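Local coordinates for protein putative ABC transporter (PDB 4PE6) that probably binds sugar-like solutes for uptake by an ABC transporter, and here holds a four-carbon sugar acid, at residues D279-M284 / Q320-I325; D260-V265 / W311-E316; E69-I74 / T93-V98; I87-P92 / S114-P119; K146-V151 / K179-V184. One frame throughout, in Å; residues are numbered along the deposited sequence.

Contact 1. Residues D279-M284 / Q320-I325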
# COMPACT_ATOMS: atom_id res chain seq x y z
N ASP A 279 -24.17 -1.99 9.87
CA ASP A 279 -23.29 -1.21 10.71
C ASP A 279 -21.90 -1.76 10.56
O ASP A 279 -21.72 -2.97 10.58
CB ASP A 279 -23.72 -1.29 12.17
CG ASP A 279 -24.98 -0.52 12.44
OD1 ASP A 279 -25.34 0.32 11.59
OD2 ASP A 279 -25.62 -0.73 13.48
N LEU A 280 -20.94 -0.87 10.39
CA LEU A 280 -19.54 -1.24 10.39
C LEU A 280 -18.84 -0.40 11.45
O LEU A 280 -19.27 0.71 11.73
CB LEU A 280 -18.91 -0.94 9.01
CG LEU A 280 -19.38 -1.75 7.80
CD1 LEU A 280 -18.64 -1.26 6.55
CD2 LEU A 280 -19.18 -3.25 8.00
N PRO A 281 -17.74 -0.91 12.03
CA PRO A 281 -16.89 -0.05 12.83
C PRO A 281 -16.33 1.12 12.01
O PRO A 281 -15.97 0.93 10.84
CB PRO A 281 -15.74 -0.97 13.27
CG PRO A 281 -16.20 -2.36 12.99
CD PRO A 281 -17.19 -2.26 11.87
N LYS A 282 -16.24 2.29 12.62
CA LYS A 282 -15.69 3.47 11.95
C LYS A 282 -14.23 3.27 11.57
O LYS A 282 -13.73 3.96 10.67
CB LYS A 282 -15.79 4.73 12.84
CG LYS A 282 -17.20 5.17 13.21
CD LYS A 282 -18.03 5.67 12.02
CE LYS A 282 -17.63 7.08 11.61
NZ LYS A 282 -18.57 7.65 10.61
N GLN A 283 -13.54 2.39 12.29
CA GLN A 283 -12.13 2.10 12.02
C GLN A 283 -11.96 0.59 11.90
O GLN A 283 -12.37 -0.15 12.78
CB GLN A 283 -11.23 2.68 13.11
CG GLN A 283 -9.75 2.65 12.74
CD GLN A 283 -9.13 1.27 12.84
OE1 GLN A 283 -9.49 0.48 13.71
NE2 GLN A 283 -8.20 0.96 11.94
N MSE A 284 -11.36 0.15 10.80
CA MSE A 284 -11.14 -1.27 10.56
C MSE A 284 -9.71 -1.49 10.11
O MSE A 284 -9.26 -0.90 9.12
CB MSE A 284 -12.10 -1.80 9.50
CG MSE A 284 -13.58 -1.62 9.82
SE MSE A 284 -14.72 -2.07 8.27
CE MSE A 284 -14.87 -0.16 7.79
N GLN A 320 -16.37 -11.78 7.43
CA GLN A 320 -15.63 -12.53 8.45
C GLN A 320 -14.63 -11.66 9.17
O GLN A 320 -14.53 -11.71 10.39
CB GLN A 320 -14.87 -13.71 7.84
CG GLN A 320 -15.72 -14.91 7.48
CD GLN A 320 -14.87 -16.02 6.85
OE1 GLN A 320 -13.70 -16.20 7.22
NE2 GLN A 320 -15.45 -16.75 5.90
N GLN A 321 -13.85 -10.89 8.41
CA GLN A 321 -12.84 -10.02 9.01
C GLN A 321 -13.48 -8.93 9.86
O GLN A 321 -12.97 -8.61 10.93
CB GLN A 321 -11.92 -9.38 7.95
CG GLN A 321 -10.95 -8.32 8.49
CD GLN A 321 -9.75 -8.89 9.24
OE1 GLN A 321 -9.41 -10.07 9.09
NE2 GLN A 321 -9.09 -8.05 10.03
N VAL A 322 -14.59 -8.38 9.38
CA VAL A 322 -15.34 -7.39 10.16
C VAL A 322 -15.82 -8.03 11.48
O VAL A 322 -15.72 -7.41 12.53
CB VAL A 322 -16.52 -6.80 9.37
CG1 VAL A 322 -17.36 -5.89 10.25
CG2 VAL A 322 -16.02 -6.02 8.15
N GLU A 323 -16.31 -9.26 11.41
CA GLU A 323 -16.76 -9.94 12.62
C GLU A 323 -15.63 -10.18 13.60
O GLU A 323 -15.83 -10.03 14.80
CB GLU A 323 -17.48 -11.25 12.27
CG GLU A 323 -18.96 -11.03 12.00
CD GLU A 323 -19.71 -10.60 13.26
OE1 GLU A 323 -19.59 -11.28 14.30
OE2 GLU A 323 -20.43 -9.57 13.20
N ALA A 324 -14.46 -10.55 13.09
CA ALA A 324 -13.27 -10.68 13.92
C ALA A 324 -12.87 -9.35 14.56
O ALA A 324 -12.43 -9.33 15.70
CB ALA A 324 -12.11 -11.25 13.11
N ILE A 325 -13.01 -8.25 13.82
CA ILE A 325 -12.69 -6.93 14.36
C ILE A 325 -13.68 -6.56 15.47
O ILE A 325 -13.27 -6.12 16.53
CB ILE A 325 -12.68 -5.85 13.26
CG1 ILE A 325 -11.48 -6.05 12.33
CG2 ILE A 325 -12.62 -4.45 13.86
CD1 ILE A 325 -11.50 -5.17 11.08
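Leu280 begins the packing between the chain's last helix, 315-327, and the residues that lead into strand 283-290, in one lobe of a two-lobed periplasmic binding protein fold. The CD2 methyl of Leu280 comes to 3.9 Å from Val322 CG1, the two side chains crossing at about a right angle. The same leucine also touches Ala270 and Leu274 of helix 263-275. Pro281 follows with a ring that serves both helix residues: CD lies 4.0 Å from Val322 CG1, and CG lies 4.2 Å from Ile325 CG2. With CG1 opposite the backbone N (chi1 174°), Val322 turns that methyl to Leu280 and Pro281 and leaves CG2 for Met284. Gln283 offers little more than its carbonyl O, which skirts Ile325 CG2, while its amide turns instead to Thr285 and Gln125. At selenomethionine Met284 the strand is under way, paired with Ile123 and Gln125. Its side chain meets two residues one helical turn apart, so the start of the strand lies against one apolar stripe of the helix. Met284 CB packs 3.8 Å from Ile325 CD1, and farther out the Met284 SE atom rests 4.2 Å from Val322 CG2.

Contact 2. Residues D260-V265 / W311-E316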
# COMPACT_ATOMS: atom_id res chain seq x y z
N ASP A 260 -1.76 -4.34 1.56
CA ASP A 260 -2.62 -5.08 0.64
C ASP A 260 -3.28 -4.16 -0.36
O ASP A 260 -4.10 -3.33 0.02
CB ASP A 260 -3.69 -5.81 1.46
CG ASP A 260 -4.70 -6.58 0.61
OD1 ASP A 260 -4.40 -6.99 -0.54
OD2 ASP A 260 -5.80 -6.81 1.13
N PRO A 261 -2.92 -4.29 -1.66
CA PRO A 261 -3.59 -3.48 -2.67
C PRO A 261 -5.10 -3.70 -2.72
O PRO A 261 -5.84 -2.79 -3.08
CB PRO A 261 -2.95 -3.92 -4.00
CG PRO A 261 -1.66 -4.54 -3.61
CD PRO A 261 -1.88 -5.15 -2.25
N ALA A 262 -5.55 -4.90 -2.35
CA ALA A 262 -6.94 -5.23 -2.33
C ALA A 262 -7.72 -4.65 -1.15
O ALA A 262 -8.86 -5.00 -0.94
CB ALA A 262 -7.13 -6.75 -2.45
N GLN A 263 -7.13 -3.73 -0.40
CA GLN A 263 -7.95 -2.87 0.42
C GLN A 263 -9.06 -2.19 -0.38
O GLN A 263 -10.12 -1.91 0.16
CB GLN A 263 -7.13 -1.81 1.10
CG GLN A 263 -6.31 -2.31 2.27
CD GLN A 263 -5.37 -1.23 2.75
OE1 GLN A 263 -5.71 -0.48 3.66
NE2 GLN A 263 -4.19 -1.12 2.12
N SER A 264 -8.81 -1.93 -1.67
CA SER A 264 -9.83 -1.35 -2.51
C SER A 264 -11.06 -2.26 -2.69
O SER A 264 -12.20 -1.77 -2.81
CB SER A 264 -9.25 -0.98 -3.89
OG SER A 264 -8.79 -2.14 -4.56
N VAL A 265 -10.81 -3.56 -2.77
CA VAL A 265 -11.88 -4.52 -2.93
C VAL A 265 -12.64 -4.66 -1.62
O VAL A 265 -13.86 -4.71 -1.59
CB VAL A 265 -11.32 -5.89 -3.33
CG1 VAL A 265 -12.43 -6.91 -3.39
CG2 VAL A 265 -10.62 -5.82 -4.69
N TRP A 311 -4.76 -9.78 -1.18
CA TRP A 311 -5.64 -10.79 -0.61
C TRP A 311 -6.95 -10.84 -1.43
O TRP A 311 -7.48 -9.79 -1.81
CB TRP A 311 -5.92 -10.53 0.87
CG TRP A 311 -4.72 -10.55 1.75
CD1 TRP A 311 -4.30 -9.54 2.59
CD2 TRP A 311 -3.78 -11.61 1.93
NE1 TRP A 311 -3.17 -9.93 3.28
CE2 TRP A 311 -2.83 -11.19 2.88
CE3 TRP A 311 -3.66 -12.89 1.37
CZ2 TRP A 311 -1.75 -11.98 3.27
CZ3 TRP A 311 -2.60 -13.68 1.77
CH2 TRP A 311 -1.66 -13.23 2.72
N PRO A 312 -7.44 -12.05 -1.74
CA PRO A 312 -8.65 -12.14 -2.55
C PRO A 312 -9.92 -12.00 -1.70
O PRO A 312 -10.54 -13.00 -1.32
CB PRO A 312 -8.54 -13.54 -3.18
CG PRO A 312 -7.80 -14.33 -2.15
CD PRO A 312 -6.85 -13.38 -1.48
N TRP A 313 -10.31 -10.77 -1.41
CA TRP A 313 -11.51 -10.53 -0.61
C TRP A 313 -12.77 -10.84 -1.39
O TRP A 313 -12.99 -10.31 -2.48
CB TRP A 313 -11.55 -9.09 -0.08
CG TRP A 313 -10.37 -8.77 0.72
CD1 TRP A 313 -9.32 -7.99 0.33
CD2 TRP A 313 -10.08 -9.23 2.04
NE1 TRP A 313 -8.39 -7.94 1.33
CE2 TRP A 313 -8.83 -8.69 2.39
CE3 TRP A 313 -10.75 -10.04 2.96
CZ2 TRP A 313 -8.23 -8.93 3.62
CZ3 TRP A 313 -10.15 -10.29 4.20
CH2 TRP A 313 -8.90 -9.73 4.52
N THR A 314 -13.57 -11.75 -0.86
CA THR A 314 -14.93 -11.94 -1.28
C THR A 314 -15.77 -11.15 -0.28
O THR A 314 -15.29 -10.75 0.78
CB THR A 314 -15.34 -13.42 -1.24
OG1 THR A 314 -15.14 -13.94 0.09
CG2 THR A 314 -14.53 -14.24 -2.25
N ARG A 315 -17.02 -10.93 -0.62
CA ARG A 315 -17.93 -10.30 0.30
C ARG A 315 -17.99 -11.10 1.62
O ARG A 315 -18.01 -10.51 2.71
CB ARG A 315 -19.30 -10.17 -0.34
CG ARG A 315 -20.12 -9.08 0.31
CD ARG A 315 -21.45 -8.86 -0.38
NE ARG A 315 -22.06 -7.66 0.16
CZ ARG A 315 -23.22 -7.15 -0.22
NH1 ARG A 315 -23.94 -7.74 -1.16
NH2 ARG A 315 -23.66 -6.04 0.35
N GLU A 316 -17.98 -12.42 1.52
CA GLU A 316 -17.99 -13.28 2.71
C GLU A 316 -16.71 -13.17 3.56
O GLU A 316 -16.78 -13.06 4.79
CB GLU A 316 -18.28 -14.75 2.32
CG GLU A 316 -19.04 -15.52 3.39
CD GLU A 316 -20.26 -14.76 3.90
OE1 GLU A 316 -21.18 -14.49 3.08
OE2 GLU A 316 -20.30 -14.42 5.10
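The indole of Trp313 takes Asp260 OD2 at its edge, in the ring plane, and carries the CB of Trp311 on one face, 3.4 Å above the plane and displaced toward the rim. Ala262 O approaches the same ring obliquely, 3.3 Å from Trp313 CD1, and Phe286 adds an edge-to-face ring contact. The indole of Trp311 also has Asp260 OD2 near its plane, 3.4 Å from CD1, while its own NE1 turns away to Ile288 O. All this gathers round a type I beta turn, Asp260 to Gln263, that leads from the ligand-binding end of strand 255-258 into helix 263-275. With CG opposite the backbone N (chi1 178°), the Asp260 carboxylate extends across to the segment 311-316. Trp313 NE1 gives Asp260 OD2 a bond of 2.8 Å, nearly straight at 169° and almost in line with the C-O bond. Trp311 N reaches Asp260 OD1 at 2.9 Å from above the carboxylate plane, and Ala262 N adds a weak bond to OD1 within the turn. An asparagine here would probably leave either Trp311 N or Trp313 NE1 without an acceptor in this buried place, since its amide nitrogen cannot take up either hydrogen. Behind the turn, Gln263 NE2 binds both Asp260 O and Asp113 OD1 of the ligand pocket. Two residues further into the helix, Val265 CG1 lies 3.6 Å from Trp313 O, whose hydrogen-bond partner is Trp269 NE1.

Contact 3. Residues E69-I74 / T93-V98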
# COMPACT_ATOMS: atom_id res chain seq x y z
N GLU A 69 -5.68 18.67 -6.71
CA GLU A 69 -6.42 18.18 -7.87
C GLU A 69 -7.38 17.05 -7.47
O GLU A 69 -8.47 16.96 -8.01
CB GLU A 69 -5.50 17.76 -9.03
CG GLU A 69 -6.25 17.37 -10.33
CD GLU A 69 -7.29 18.38 -10.81
OE1 GLU A 69 -7.02 19.62 -10.83
OE2 GLU A 69 -8.38 17.94 -11.22
N GLN A 70 -6.99 16.22 -6.51
CA GLN A 70 -7.90 15.17 -6.03
C GLN A 70 -9.20 15.78 -5.48
O GLN A 70 -10.30 15.28 -5.72
CB GLN A 70 -7.25 14.31 -4.94
CG GLN A 70 -8.13 13.16 -4.48
CD GLN A 70 -7.46 12.17 -3.56
OE1 GLN A 70 -6.52 12.50 -2.85
NE2 GLN A 70 -7.98 10.93 -3.54
N VAL A 71 -9.07 16.88 -4.74
CA VAL A 71 -10.24 17.54 -4.18
C VAL A 71 -11.16 17.99 -5.32
O VAL A 71 -12.36 17.76 -5.27
CB VAL A 71 -9.85 18.72 -3.28
CG1 VAL A 71 -11.08 19.54 -2.91
CG2 VAL A 71 -9.14 18.21 -2.03
N ALA A 72 -10.58 18.62 -6.34
CA ALA A 72 -11.35 19.00 -7.53
C ALA A 72 -12.01 17.79 -8.18
O ALA A 72 -13.17 17.83 -8.55
CB ALA A 72 -10.47 19.72 -8.55
N GLN A 73 -11.26 16.70 -8.33
CA GLN A 73 -11.82 15.50 -8.93
C GLN A 73 -12.99 14.93 -8.14
O GLN A 73 -13.97 14.44 -8.72
CB GLN A 73 -10.73 14.46 -9.12
CG GLN A 73 -9.73 14.82 -10.19
CD GLN A 73 -8.57 13.84 -10.24
OE1 GLN A 73 -8.21 13.21 -9.24
NE2 GLN A 73 -7.97 13.69 -11.42
N ILE A 74 -12.90 14.96 -6.82
CA ILE A 74 -13.99 14.46 -6.01
C ILE A 74 -15.26 15.31 -6.22
O ILE A 74 -16.35 14.76 -6.38
CB ILE A 74 -13.57 14.35 -4.53
CG1 ILE A 74 -12.51 13.26 -4.38
CG2 ILE A 74 -14.79 14.09 -3.64
CD1 ILE A 74 -11.93 13.09 -2.98
N THR A 93 -5.08 15.75 5.61
CA THR A 93 -5.95 16.87 6.04
C THR A 93 -6.73 17.56 4.91
O THR A 93 -7.85 18.03 5.12
CB THR A 93 -5.09 17.93 6.77
OG1 THR A 93 -4.02 18.35 5.93
CG2 THR A 93 -4.48 17.35 8.03
N ALA A 94 -6.17 17.64 3.72
CA ALA A 94 -6.74 18.49 2.67
C ALA A 94 -8.12 18.05 2.14
O ALA A 94 -8.84 18.86 1.55
CB ALA A 94 -5.75 18.63 1.51
N LEU A 95 -8.49 16.78 2.33
CA LEU A 95 -9.76 16.25 1.81
C LEU A 95 -10.94 16.33 2.79
O LEU A 95 -12.08 16.01 2.43
CB LEU A 95 -9.59 14.80 1.37
CG LEU A 95 -9.04 14.59 -0.04
CD1 LEU A 95 -7.55 14.92 -0.09
CD2 LEU A 95 -9.28 13.13 -0.44
N GLN A 96 -10.67 16.76 4.01
CA GLN A 96 -11.70 16.73 5.05
C GLN A 96 -12.97 17.49 4.64
O GLN A 96 -14.06 16.96 4.78
CB GLN A 96 -11.15 17.23 6.40
CG GLN A 96 -10.81 16.15 7.41
CD GLN A 96 -9.59 15.31 7.05
OE1 GLN A 96 -9.45 14.85 5.93
NE2 GLN A 96 -8.72 15.09 8.01
N PRO A 97 -12.83 18.72 4.11
CA PRO A 97 -14.05 19.45 3.74
C PRO A 97 -14.86 18.75 2.64
O PRO A 97 -16.07 18.65 2.74
CB PRO A 97 -13.52 20.81 3.28
CG PRO A 97 -12.26 20.99 4.09
CD PRO A 97 -11.65 19.61 4.15
N VAL A 98 -14.20 18.24 1.61
CA VAL A 98 -14.96 17.62 0.52
C VAL A 98 -15.53 16.29 0.96
O VAL A 98 -16.59 15.89 0.48
CB VAL A 98 -14.16 17.50 -0.79
CG1 VAL A 98 -13.14 16.37 -0.74
CG2 VAL A 98 -15.12 17.30 -1.96
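Leu95 reaches from the type I turn (Thr93 to Gln96) that leads into helix 96-104 to the side of helix 67-78, joining two neighbouring helices that pack on strand 84-88 in the alternating strand-helix order of the parallel sheet. Beyond its CB, contact across the helices starts at Leu95 CG, 4.1 Å from Val71 CG2. The branches then part. Leu95 CD1 lies between the same valine methyl and Gln70 OE1, 3.8 Å from the oxygen. Leu95 CD2 meets Ile74 CD1 at 3.7 Å and lies against Gln70 CD and OE1. Leu95 and Val71 slide past each other in opposite directions, whereas Gln70 and Ile74 each cross the leucine at about a right angle. In the amide of Gln70, OE1 accepts from Ala90 N, and NE2 reaches Ser24 OG and Asn88 O. These bonds tie the amide to strands 20-25 and 84-88 and to the loop that follows the latter, and probably fix its rotation where the leucine methyls lie against it. Toward the outside, Val71 CG2 also touches Ala94 O at 3.7 Å, and its CG1 faces Val98. One turn further along each helix the seam is closed by Ile74 and Val98. Val98 keeps CG1 between its backbone N and carbonyl carbon (chi1 76°), which lets both methyls bear on the isoleucine. Their tightest meeting is Ile74 CG2 to Val98 CG2, 3.6 Å.

Contact 4. Residues I87-P92 / S114-P119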
# COMPACT_ATOMS: atom_id res chain seq x y z
N ILE A 87 -12.11 6.34 -1.10
CA ILE A 87 -11.05 7.34 -1.24
C ILE A 87 -9.70 6.86 -0.72
O ILE A 87 -9.59 6.46 0.45
CB ILE A 87 -11.36 8.66 -0.51
CG1 ILE A 87 -12.69 9.23 -0.97
CG2 ILE A 87 -10.21 9.65 -0.70
CD1 ILE A 87 -13.13 10.42 -0.14
N ASN A 88 -8.69 6.88 -1.59
CA ASN A 88 -7.31 6.76 -1.15
C ASN A 88 -6.73 8.18 -1.14
O ASN A 88 -6.40 8.77 -2.20
CB ASN A 88 -6.51 5.81 -2.01
CG ASN A 88 -5.14 5.46 -1.41
OD1 ASN A 88 -4.51 6.31 -0.80
ND2 ASN A 88 -4.69 4.22 -1.59
N PRO A 89 -6.63 8.75 0.06
CA PRO A 89 -6.37 10.18 0.14
C PRO A 89 -4.93 10.57 -0.08
O PRO A 89 -4.01 9.93 0.43
CB PRO A 89 -6.84 10.54 1.56
CG PRO A 89 -6.68 9.31 2.32
CD PRO A 89 -6.87 8.15 1.38
N ALA A 90 -4.75 11.63 -0.86
CA ALA A 90 -3.42 12.17 -1.13
C ALA A 90 -2.81 12.82 0.13
O ALA A 90 -1.59 12.77 0.31
CB ALA A 90 -3.47 13.19 -2.26
N SER A 91 -3.67 13.37 0.99
CA SER A 91 -3.26 14.18 2.17
C SER A 91 -3.97 13.73 3.43
O SER A 91 -5.11 13.29 3.37
CB SER A 91 -3.56 15.67 1.94
OG SER A 91 -3.68 16.41 3.17
N PRO A 92 -3.30 13.85 4.59
CA PRO A 92 -4.02 13.53 5.82
C PRO A 92 -5.12 14.55 6.19
O PRO A 92 -5.97 14.22 7.02
CB PRO A 92 -2.93 13.53 6.91
CG PRO A 92 -1.70 14.06 6.29
CD PRO A 92 -1.88 14.17 4.80
N SER A 114 -5.49 4.24 4.39
CA SER A 114 -5.14 5.43 5.14
C SER A 114 -6.06 5.53 6.35
O SER A 114 -7.15 4.95 6.35
CB SER A 114 -5.30 6.70 4.31
OG SER A 114 -4.15 6.94 3.50
N ALA A 115 -5.60 6.28 7.34
CA ALA A 115 -6.40 6.64 8.50
C ALA A 115 -6.35 8.15 8.63
O ALA A 115 -5.28 8.73 8.80
CB ALA A 115 -5.80 6.02 9.74
N ILE A 116 -7.49 8.80 8.54
CA ILE A 116 -7.54 10.25 8.70
C ILE A 116 -8.70 10.62 9.59
O ILE A 116 -9.62 9.83 9.78
CB ILE A 116 -7.67 11.00 7.35
CG1 ILE A 116 -9.00 10.68 6.65
CG2 ILE A 116 -6.51 10.65 6.44
CD1 ILE A 116 -9.09 11.24 5.24
N ASP A 117 -8.66 11.84 10.09
CA ASP A 117 -9.67 12.34 10.99
C ASP A 117 -10.82 12.97 10.19
O ASP A 117 -10.96 14.18 10.14
CB ASP A 117 -9.00 13.35 11.94
CG ASP A 117 -9.96 13.92 12.94
OD1 ASP A 117 -11.13 13.49 12.95
OD2 ASP A 117 -9.54 14.81 13.70
N ALA A 118 -11.60 12.13 9.53
CA ALA A 118 -12.77 12.57 8.77
C ALA A 118 -13.95 11.86 9.39
O ALA A 118 -14.24 10.72 9.03
CB ALA A 118 -12.61 12.22 7.30
N PRO A 119 -14.62 12.52 10.37
CA PRO A 119 -15.59 11.87 11.25
C PRO A 119 -16.74 11.15 10.57
O PRO A 119 -17.21 10.15 11.09
CB PRO A 119 -16.15 13.05 12.08
CG PRO A 119 -15.08 14.07 12.08
CD PRO A 119 -14.39 13.93 10.75
O HOH W 1 -3.06 9.57 2.93
O HOH W 2 -6.08 13.18 9.63
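Pro89 O and Ser114 OG are bridged by one water, which donates to both, at 2.7 Å to the Pro89 O atom and 2.9 Å to the Ser114 OG atom. Beside this bridge the same two residues touch directly: the CG and CD edge of the proline ring sits against Ser114 CB, with CG to CB at 3.6 Å. A second water links Pro92 and Asp117, giving a hydrogen to Pro92 O at 2.8 Å and accepting one from Asp117 N at 2.9 Å. Pro92 O is also gripped by Gln96 NE2. Ile116 fills the ground between the two waters. Its CG1 is turned between its own backbone N and carbonyl carbon (chi1 64°), which carries CD1 toward Pro89 CG, 4.2 Å away, while CB and CG2 come to 3.7 Å from Pro92 O and CG2 also rests near Pro92 CA. Just beyond it the backbone makes an inverse gamma turn centred on Asp117, with a weak bond from Ala118 N to Ile116 O. The two loops follow strands 84-88 and 108-112, neighbours in the parallel sheet, at the end where the ligand lies. Asn88, whose amide nitrogen binds Asp113 of the pocket, has its side chain about 4 Å from the bound acid. Between the segments the polar links run through water, while the close direct contacts are made by carbon atoms, two of them against Pro92 O, so this loop pair beside the pocket probably depends on two ordered solvent molecules as well as on the fit of proline to serine and isoleucine.

Contact 5. Residues K146-V151 / K179-V184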
# COMPACT_ATOMS: atom_id res chain seq x y z
N LYS A 146 24.82 -3.03 12.63
CA LYS A 146 25.84 -2.04 12.35
C LYS A 146 26.05 -1.92 10.85
O LYS A 146 25.72 -2.83 10.09
CB LYS A 146 27.17 -2.43 13.02
CG LYS A 146 27.84 -3.65 12.42
CD LYS A 146 29.32 -3.70 12.76
CE LYS A 146 29.98 -4.97 12.23
NZ LYS A 146 29.58 -6.19 13.01
N GLY A 147 26.60 -0.79 10.44
CA GLY A 147 26.89 -0.53 9.05
C GLY A 147 26.17 0.70 8.55
O GLY A 147 25.68 1.52 9.34
N ASN A 148 26.12 0.83 7.23
CA ASN A 148 25.57 2.00 6.59
C ASN A 148 24.27 1.64 5.87
O ASN A 148 24.18 0.62 5.19
CB ASN A 148 26.57 2.58 5.59
CG ASN A 148 27.83 3.09 6.25
OD1 ASN A 148 27.80 3.66 7.35
ND2 ASN A 148 28.96 2.92 5.57
N VAL A 149 23.26 2.48 6.05
CA VAL A 149 21.99 2.27 5.38
C VAL A 149 21.48 3.49 4.64
O VAL A 149 21.79 4.66 5.00
CB VAL A 149 20.89 1.81 6.36
CG1 VAL A 149 21.28 0.50 7.01
CG2 VAL A 149 20.62 2.88 7.40
N ILE A 150 20.66 3.22 3.62
CA ILE A 150 19.92 4.27 2.93
C ILE A 150 18.44 4.08 3.26
O ILE A 150 17.94 2.97 3.23
CB ILE A 150 20.14 4.22 1.41
CG1 ILE A 150 21.58 4.60 1.08
CG2 ILE A 150 19.15 5.12 0.68
CD1 ILE A 150 21.93 4.52 -0.39
N VAL A 151 17.76 5.17 3.60
CA VAL A 151 16.31 5.15 3.76
C VAL A 151 15.69 5.74 2.50
O VAL A 151 15.99 6.87 2.12
CB VAL A 151 15.86 5.98 4.99
CG1 VAL A 151 14.34 5.94 5.17
CG2 VAL A 151 16.56 5.49 6.25
N LYS A 179 24.36 3.77 10.71
CA LYS A 179 24.44 5.14 10.24
C LYS A 179 23.60 5.26 8.96
O LYS A 179 23.74 4.45 8.03
CB LYS A 179 25.88 5.53 9.91
CG LYS A 179 26.87 5.42 11.08
CD LYS A 179 26.47 6.34 12.23
CE LYS A 179 27.55 6.48 13.29
NZ LYS A 179 27.49 5.40 14.32
N THR A 180 22.73 6.27 8.93
CA THR A 180 21.97 6.57 7.74
C THR A 180 22.85 7.46 6.89
O THR A 180 23.15 8.59 7.28
CB THR A 180 20.61 7.25 8.04
OG1 THR A 180 19.75 6.35 8.75
CG2 THR A 180 19.91 7.63 6.77
N VAL A 181 23.29 6.97 5.74
CA VAL A 181 24.21 7.72 4.89
C VAL A 181 23.49 8.54 3.83
O VAL A 181 24.11 9.42 3.21
CB VAL A 181 25.31 6.84 4.24
CG1 VAL A 181 26.26 6.30 5.32
CG2 VAL A 181 24.71 5.71 3.41
N ALA A 182 22.20 8.26 3.61
CA ALA A 182 21.35 9.08 2.76
C ALA A 182 19.87 8.77 2.99
O ALA A 182 19.49 7.63 3.29
CB ALA A 182 21.71 8.88 1.29
N THR A 183 19.05 9.81 2.89
CA THR A 183 17.61 9.66 2.81
C THR A 183 17.10 10.25 1.49
O THR A 183 17.40 11.40 1.14
CB THR A 183 16.92 10.34 4.00
OG1 THR A 183 17.55 9.90 5.21
CG2 THR A 183 15.43 9.99 4.04
N VAL A 184 16.30 9.47 0.80
CA VAL A 184 15.69 9.89 -0.45
C VAL A 184 14.22 9.52 -0.51
O VAL A 184 13.72 8.80 0.34
CB VAL A 184 16.46 9.32 -1.65
CG1 VAL A 184 17.90 9.79 -1.59
CG2 VAL A 184 16.38 7.80 -1.70
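Gly147-Val151 and Lys179-Val184 run parallel, their short axes 4.6 Å apart at closest and 40° apart in direction, joined by five backbone hydrogen bonds. Side chains divide between two faces. On one, Val149 CG2 lies 3.8 Å from Thr180 OG1, Val151 CG2 meets Thr180 CG2 at 4.0 Å, and Val151 CB faces Thr183 CG2; Leu172 and Tyr165 of helix 159-173 cover this side. On the other, Asn148 OD1 rests 3.7 Å from Lys179 CB, its ND2 held by Thr206 O, and Ile150 CG1 approaches Ala182 CB, with Val200 of helix 190-200 beyond. Val181 spans its neighbours: CG1 abuts the amide of Asn148, 3.7 Å from OD1, and CG2 lies 4.1 Å from Ile150 CG1. It sits at a beta bulge, an extra residue in strand 178-185: Val181 N binds Val149 O, yet Val151 N binds Ala182 O at 3.0 Å, and the Val181 psi of -14° departs from extended strand values. A glycine here would probably open a gap over Asn148 and Ile150 and let the bulge flex more easily. Strand 178-185 is the outermost strand at this end of the sheet; strands 147-153 and 178-185, parallel neighbours connected through helix 159-173, form a beta-alpha-beta crossover unit, as in the alpha/beta lobes of periplasmic binding proteins.

How the contacts relate
Contacts 1 to 4 lie in one lobe and contact 5 in the other, with the bound acid between the lobes. Contacts 3 and 4 are closest, their centres 10 Å apart, and alternate along the chain; helices 67-78 and 96-104 flank strand 84-88 in sequence, and Leu95 CD2 lies 3.6 Å from Ile87 CG2. Contacts 1 and 2 share helix 315-327 and touch where Gln321 CB meets Trp313 CZ3. Lys282 NZ joins contact 1 to contact 4 through Pro119 O at 2.9 Å. Contact 5 stands apart, its centre 30 Å from that of contact 4. Nearest the ligand is contact 4, through Asn88, followed by contact 2, whose Asp260 side chain is about 8 Å from it.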